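LYND (PDB 4V1T) probably catalyses the ATP-dependent cyclodehydration of peptide residues to heterocycles, as a YcaO-family enzyme that binds ADP and magnesium. Local coordinates at residues Asp205-Ala208 against His209-Gly213; Arg344-Thr347 against Pro348-Val352; Ser419-Cys422 against Glu423-Arg427. All blocks are in the same frame, centred on the assembly; numbering follows the deposited sequence.

Interaction 1 (Asp205-Ala208 against His209-Gly213); sequences DCLA and HRLRG. With ZN (zinc ion), chain K.
D205 meets R212 seven residues on, and L207 meets L211 four residues on, within the single helix 204-213. The helix begins at the zinc site. On the backbone, H209 N bonds to D205 O at 3.0 Å, and L211 N bonds to L207 O almost straight, with an N-H...O angle of 166°. R212 N closes the next turn on A208 O.

L207 and L211 pack on one side. L207 CG lies 3.7 Å from L211 CD1. CG of L207 is anti to its backbone N (chi1 172°), while CG of L211 is anti to the carbonyl carbon, and the two branched ends converge. An alanine here in place of L207 would lack the branched end and would probably open a gap beside L211 CD1, leaving that side chain freer to shift.

C206 supplies one corner of a four-cysteine zinc site, with SG 2.4 Å from the zinc ion. C203 completes a CxxC pair with it, and C311 and C314 form the second pair.

R212 folds back along the helix. A208 CB sits 3.4 Å above one face of its guanidinium, toward the rim. D205 OD1 lies at the edge, 3.9 Å from R212 NH1. This is a long salt bridge, with the carboxylate and guanidinium planes 82° apart. The other oxygen, D205 OD2, is hydrogen-bonded to T313, on the loop between C311 and C314.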
# COMPACT_ATOMS: atom_id res chain seq x y z
N ASP B 205 -3.64 28.76 -6.18
CA ASP B 205 -4.67 28.96 -5.18
C ASP B 205 -5.35 27.64 -4.81
O ASP B 205 -5.74 27.44 -3.65
CB ASP B 205 -5.71 29.97 -5.68
CG ASP B 205 -6.25 30.85 -4.58
OD1 ASP B 205 -6.17 30.46 -3.40
OD2 ASP B 205 -6.74 31.95 -4.90
N CYS B 206 -5.52 26.76 -5.80
CA CYS B 206 -6.00 25.39 -5.54
C CYS B 206 -5.12 24.70 -4.50
O CYS B 206 -5.61 24.03 -3.60
CB CYS B 206 -6.02 24.55 -6.83
SG CYS B 206 -7.21 25.03 -8.09
N LEU B 207 -3.81 24.86 -4.67
CA LEU B 207 -2.83 24.29 -3.76
C LEU B 207 -2.84 25.01 -2.41
O LEU B 207 -2.87 24.39 -1.34
CB LEU B 207 -1.44 24.36 -4.40
CG LEU B 207 -0.23 23.98 -3.55
CD1 LEU B 207 -0.26 22.51 -3.18
CD2 LEU B 207 1.05 24.32 -4.27
N ALA B 208 -2.84 26.34 -2.45
CA ALA B 208 -2.79 27.13 -1.23
C ALA B 208 -3.93 26.76 -0.28
O ALA B 208 -3.73 26.68 0.93
CB ALA B 208 -2.84 28.61 -1.57
N HIS B 209 -5.11 26.51 -0.83
CA HIS B 209 -6.29 26.17 -0.04
C HIS B 209 -6.06 24.88 0.75
O HIS B 209 -6.57 24.72 1.84
CB HIS B 209 -7.51 26.03 -0.95
CG HIS B 209 -8.81 25.93 -0.22
ND1 HIS B 209 -9.39 24.72 0.11
CD2 HIS B 209 -9.66 26.89 0.22
CE1 HIS B 209 -10.53 24.94 0.73
NE2 HIS B 209 -10.72 26.25 0.81
N ARG B 210 -5.30 23.96 0.19
CA ARG B 210 -4.96 22.73 0.90
C ARG B 210 -3.82 22.98 1.89
O ARG B 210 -3.86 22.50 3.03
CB ARG B 210 -4.57 21.62 -0.08
CG ARG B 210 -5.68 21.17 -1.03
CD ARG B 210 -6.76 20.40 -0.29
NE ARG B 210 -7.93 20.18 -1.14
CZ ARG B 210 -8.13 19.10 -1.89
NH1 ARG B 210 -7.24 18.12 -1.92
NH2 ARG B 210 -9.22 19.01 -2.63
N LEU B 211 -2.81 23.72 1.46
CA LEU B 211 -1.63 24.00 2.29
C LEU B 211 -1.99 24.72 3.58
O LEU B 211 -1.58 24.28 4.65
CB LEU B 211 -0.62 24.84 1.51
CG LEU B 211 0.21 24.15 0.44
CD1 LEU B 211 1.12 25.15 -0.27
CD2 LEU B 211 1.03 23.02 1.03
N ARG B 212 -2.72 25.82 3.46
CA ARG B 212 -3.18 26.60 4.63
C ARG B 212 -3.83 25.69 5.67
O ARG B 212 -3.56 25.79 6.86
CB ARG B 212 -4.17 27.69 4.19
CG ARG B 212 -3.52 29.03 3.87
CD ARG B 212 -4.28 29.80 2.80
NE ARG B 212 -3.43 30.81 2.17
CZ ARG B 212 -3.64 31.32 0.96
NH1 ARG B 212 -4.68 30.95 0.22
NH2 ARG B 212 -2.78 32.21 0.48
N GLY B 213 -4.67 24.78 5.19
CA GLY B 213 -5.37 23.86 6.06
C GLY B 213 -4.49 22.83 6.72
O GLY B 213 -4.68 22.51 7.89
ZN ZN K . -7.55 27.29 -8.74

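Interaction 2 (Arg344-Thr347 against Pro348-Val352); sequences RGTT and PEQTV. With ADP (adenosine-5'-diphosphate), chain L.
T346 and T347 run in extended form into P348, where helix 348-355 starts. Both threonines have extended backbone angles, and the chain turns helical at the proline. T351 N bonds to T347 O at 3.1 Å. The bond lies in the carbonyl plane and is nearly straight, at 169°. One residue on, V352 N bonds to P348 O.

T347 is the N-cap. Its OG1 accepts from Q350 N at 3.1 Å. The hydroxyl stands between the backbone N and the carbonyl carbon (chi1 65°), which aims it at the first turn of the helix. The same OG1 is hydrogen-bonded to P375 O of the second subunit, and A376 of that subunit packs on T347 and Q350. The cap therefore lies at the subunit interface.

T346 reaches over the turn with both branches. Its OG1 touches Q350 CB at 3.3 Å, the two side chains crossing at about a right angle. Its CG2 meets T351 OG1.

The turn also borders the adenine end of the nucleotide pocket. Water 1 donates to T346 O and to T351 OG1 and accepts from ADP N6 at 3.0 Å. It links the loop, the helix and the amino group of the base. T351 OG1 is also hydrogen-bonded to N536. The methyl group of T351 comes near ADP N1 and C2.

R344 lies flat against the base. ADP C5 lies 3.3 Å from the guanidinium plane, over its centre. NH1 approaches ADP N3 and C4, and NH2 approaches C8 and N7. E540 makes a weak, long ion pair with R344 NH1 and accepts a hydrogen bond from G345 N.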
# COMPACT_ATOMS: atom_id res chain seq x y z
N ARG B 344 -24.00 -0.88 1.82
CA ARG B 344 -23.23 0.03 0.95
C ARG B 344 -23.20 -0.46 -0.50
O ARG B 344 -23.45 -1.63 -0.78
CB ARG B 344 -21.80 0.25 1.45
CG ARG B 344 -21.70 0.61 2.92
CD ARG B 344 -20.77 1.78 3.14
NE ARG B 344 -20.66 2.12 4.56
CZ ARG B 344 -20.78 3.35 5.07
NH1 ARG B 344 -21.01 4.41 4.29
NH2 ARG B 344 -20.66 3.54 6.38
N GLY B 345 -22.91 0.47 -1.41
CA GLY B 345 -23.03 0.22 -2.83
C GLY B 345 -21.75 -0.27 -3.49
O GLY B 345 -21.79 -0.74 -4.62
N THR B 346 -20.63 -0.17 -2.79
CA THR B 346 -19.37 -0.67 -3.32
C THR B 346 -18.50 -1.22 -2.20
O THR B 346 -18.81 -1.08 -1.03
CB THR B 346 -18.61 0.43 -4.09
OG1 THR B 346 -17.52 -0.16 -4.81
CG2 THR B 346 -18.09 1.49 -3.14
N THR B 347 -17.40 -1.87 -2.59
CA THR B 347 -16.48 -2.47 -1.63
C THR B 347 -15.62 -1.40 -0.99
O THR B 347 -15.31 -0.39 -1.62
CB THR B 347 -15.55 -3.50 -2.31
OG1 THR B 347 -14.69 -2.84 -3.24
CG2 THR B 347 -16.36 -4.55 -3.04
N PRO B 348 -15.19 -1.63 0.26
CA PRO B 348 -14.33 -0.63 0.92
C PRO B 348 -12.98 -0.48 0.22
O PRO B 348 -12.34 0.57 0.34
CB PRO B 348 -14.18 -1.18 2.34
CG PRO B 348 -14.45 -2.63 2.23
CD PRO B 348 -15.46 -2.79 1.12
N GLU B 349 -12.56 -1.50 -0.51
CA GLU B 349 -11.31 -1.43 -1.25
C GLU B 349 -11.42 -0.52 -2.47
O GLU B 349 -10.48 0.18 -2.83
CB GLU B 349 -10.85 -2.83 -1.66
CG GLU B 349 -10.45 -3.72 -0.49
CD GLU B 349 -11.44 -4.82 -0.19
OE1 GLU B 349 -12.65 -4.55 -0.09
OE2 GLU B 349 -11.01 -5.98 -0.04
N GLN B 350 -12.58 -0.54 -3.12
CA GLN B 350 -12.85 0.39 -4.20
C GLN B 350 -12.89 1.82 -3.66
O GLN B 350 -12.27 2.72 -4.23
CB GLN B 350 -14.18 0.06 -4.89
CG GLN B 350 -14.61 1.07 -5.95
CD GLN B 350 -13.68 1.13 -7.15
OE1 GLN B 350 -12.48 1.32 -7.01
NE2 GLN B 350 -14.24 0.95 -8.33
N THR B 351 -13.61 2.01 -2.56
CA THR B 351 -13.73 3.33 -1.92
C THR B 351 -12.35 3.89 -1.60
O THR B 351 -12.05 5.04 -1.90
CB THR B 351 -14.56 3.25 -0.63
OG1 THR B 351 -15.84 2.69 -0.92
CG2 THR B 351 -14.73 4.65 0.02
N VAL B 352 -11.50 3.05 -1.01
CA VAL B 352 -10.16 3.48 -0.65
C VAL B 352 -9.40 3.86 -1.91
O VAL B 352 -8.90 4.97 -2.03
CB VAL B 352 -9.41 2.39 0.14
CG1 VAL B 352 -7.91 2.66 0.18
CG2 VAL B 352 -9.94 2.33 1.57
PB ADP L . -19.00 6.60 13.04
O1B ADP L . -19.99 7.69 12.73
O2B ADP L . -19.38 5.75 14.22
O3B ADP L . -17.59 7.09 13.07
PA ADP L . -18.00 4.76 11.03
O1A ADP L . -18.58 3.43 10.60
O2A ADP L . -16.71 4.77 11.84
O3A ADP L . -19.16 5.61 11.77
O5' ADP L . -17.76 5.63 9.71
C5' ADP L . -17.02 6.83 9.75
C4' ADP L . -17.38 7.64 8.51
O4' ADP L . -16.88 7.01 7.34
C3' ADP L . -18.88 7.74 8.32
O3' ADP L . -19.18 9.03 7.81
C2' ADP L . -19.23 6.70 7.28
O2' ADP L . -20.31 7.11 6.44
C1' ADP L . -17.95 6.60 6.49
N9 ADP L . -17.74 5.22 5.99
C8 ADP L . -17.53 4.11 6.74
N7 ADP L . -17.36 3.03 5.95
C5 ADP L . -17.46 3.43 4.68
C6 ADP L . -17.39 2.79 3.35
N6 ADP L . -17.16 1.46 3.27
N1 ADP L . -17.55 3.57 2.26
C2 ADP L . -17.78 4.89 2.35
N3 ADP L . -17.86 5.54 3.53
C4 ADP L . -17.71 4.88 4.70
O HOH W 1 -17.50 0.87 0.30

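Interaction 3 (Ser419-Cys422 against Glu423-Arg427); sequences SGLC and EAVER. With MG (magnesium ion), chain M; ADP (adenosine-5'-diphosphate), chain L.
E423 N and S419 O make the first of four successive i to i+4 backbone bonds across this stretch of helix 413-429. A424, V425 and E426 follow, bonding to G420 O, L421 O and C422 O. The last is the shortest, E426 N to C422 O at 2.8 Å.

Apolar contact across the segments is slight: L421 CD1 stands 4.4 Å from V425 CG2.

Metal binding falls to E423. Its chain is extended beyond CG, and OE2 reaches the magnesium ion at 2.0 Å. ADP O3B and waters 2, 3 and 4 also bind this ion. E423 OE1 is hydrogen-bonded to S407 N, which would restrict rotation of the carboxylate. This helix is part of the ATP- and magnesium-binding site of the YcaO family.

Nucleotide contacts line one side of the helix. ADP O3' donates to E426 OE1 at 2.6 Å. S419 OG lies 2.8 Å from ADP O2A on the alpha phosphate. C422 SG is 3.2 Å from ADP N3; its SG is anti to the carbonyl carbon (chi1 -67°), which sets it beside the base.

Charge pairs join E423, E426 and R427 in a network. R427 NH2 is 3.4 Å from E423 OE2, but the oxygen lies well out of the guanidinium plane, leaving only charge attraction. The bridge from R427 NE to E426 OE2 is long. E423 CG lies over one face of the same guanidinium, toward its rim.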
# COMPACT_ATOMS: atom_id res chain seq x y z
N SER B 419 -13.36 3.16 6.69
CA SER B 419 -14.04 3.91 7.72
C SER B 419 -13.22 5.13 8.15
O SER B 419 -13.76 6.23 8.30
CB SER B 419 -14.32 3.00 8.93
OG SER B 419 -14.78 3.75 10.03
N GLY B 420 -11.93 4.92 8.36
CA GLY B 420 -11.04 5.99 8.80
C GLY B 420 -10.86 7.06 7.74
O GLY B 420 -10.90 8.25 8.02
N LEU B 421 -10.64 6.62 6.51
CA LEU B 421 -10.46 7.54 5.40
C LEU B 421 -11.70 8.41 5.19
O LEU B 421 -11.60 9.63 5.04
CB LEU B 421 -10.13 6.78 4.11
CG LEU B 421 -10.11 7.60 2.81
CD1 LEU B 421 -9.05 8.68 2.86
CD2 LEU B 421 -9.88 6.67 1.63
N CYS B 422 -12.86 7.77 5.18
CA CYS B 422 -14.10 8.46 4.88
C CYS B 422 -14.56 9.37 6.02
O CYS B 422 -15.22 10.38 5.77
CB CYS B 422 -15.20 7.45 4.53
SG CYS B 422 -14.87 6.56 2.97
N GLU B 423 -14.20 9.05 7.26
CA GLU B 423 -14.52 9.96 8.37
C GLU B 423 -13.68 11.21 8.26
O GLU B 423 -14.15 12.31 8.53
CB GLU B 423 -14.27 9.30 9.74
CG GLU B 423 -15.21 9.83 10.83
CD GLU B 423 -14.82 9.41 12.24
OE1 GLU B 423 -13.71 9.78 12.70
OE2 GLU B 423 -15.63 8.72 12.88
N ALA B 424 -12.43 11.05 7.86
CA ALA B 424 -11.53 12.19 7.74
C ALA B 424 -12.03 13.16 6.65
O ALA B 424 -12.02 14.38 6.82
CB ALA B 424 -10.11 11.73 7.45
N VAL B 425 -12.50 12.60 5.53
CA VAL B 425 -13.07 13.41 4.45
C VAL B 425 -14.43 13.98 4.86
O VAL B 425 -14.80 15.07 4.46
CB VAL B 425 -13.22 12.59 3.16
CG1 VAL B 425 -13.89 13.41 2.07
CG2 VAL B 425 -11.86 12.11 2.68
N GLU B 426 -15.16 13.22 5.67
CA GLU B 426 -16.43 13.67 6.20
C GLU B 426 -16.23 14.93 7.04
O GLU B 426 -16.95 15.91 6.88
CB GLU B 426 -17.08 12.56 7.04
CG GLU B 426 -18.36 12.97 7.78
CD GLU B 426 -18.51 12.27 9.13
OE1 GLU B 426 -18.33 11.04 9.19
OE2 GLU B 426 -18.81 12.95 10.13
N ARG B 427 -15.26 14.88 7.94
CA ARG B 427 -15.00 16.00 8.83
C ARG B 427 -14.52 17.22 8.06
O ARG B 427 -14.92 18.34 8.37
CB ARG B 427 -13.99 15.62 9.90
CG ARG B 427 -14.43 14.48 10.81
CD ARG B 427 -15.49 14.89 11.82
NE ARG B 427 -16.10 13.73 12.47
CZ ARG B 427 -15.50 12.98 13.40
NH1 ARG B 427 -14.26 13.27 13.81
NH2 ARG B 427 -16.13 11.94 13.92
MG MG M . -16.23 7.53 14.38
PB ADP L . -19.00 6.60 13.04
O1B ADP L . -19.99 7.69 12.73
O2B ADP L . -19.38 5.75 14.22
O3B ADP L . -17.59 7.09 13.07
PA ADP L . -18.00 4.76 11.03
O1A ADP L . -18.58 3.43 10.60
O2A ADP L . -16.71 4.77 11.84
O3A ADP L . -19.16 5.61 11.77
O5' ADP L . -17.76 5.63 9.71
C5' ADP L . -17.02 6.83 9.75
C4' ADP L . -17.38 7.64 8.51
O4' ADP L . -16.88 7.01 7.34
C3' ADP L . -18.88 7.74 8.32
O3' ADP L . -19.18 9.03 7.81
C2' ADP L . -19.23 6.70 7.28
O2' ADP L . -20.31 7.11 6.44
C1' ADP L . -17.95 6.60 6.49
N9 ADP L . -17.74 5.22 5.99
C8 ADP L . -17.53 4.11 6.74
N7 ADP L . -17.36 3.03 5.95
C5 ADP L . -17.46 3.43 4.68
C6 ADP L . -17.39 2.79 3.35
N6 ADP L . -17.16 1.46 3.27
N1 ADP L . -17.55 3.57 2.26
C2 ADP L . -17.78 4.89 2.35
N3 ADP L . -17.86 5.54 3.53
C4 ADP L . -17.71 4.88 4.70
O HOH W 2 -16.49 6.02 15.72
O HOH W 3 -15.04 6.14 13.00
O HOH W 4 -14.35 8.20 14.81

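How the interactions relate
Interactions 2 and 3 share the ADP molecule. Interaction 2 sits at the adenine, while interaction 3 runs from the base past the ribose to the phosphates and magnesium. Their centres are 13 Å apart and they touch directly. T351 CG2 packs on C422 SG at 3.5 Å, and V352 CA lies 3.9 Å from L421 CD2. Interaction 1 stands apart at the zinc site. Its centre is 19 Å from that of interaction 3 and 28 Å from that of interaction 2, and its nearest atoms are about 9 Å and 13 Å away. Y428, on helix 413-429, bridges part of this gap by touching H209 and R210.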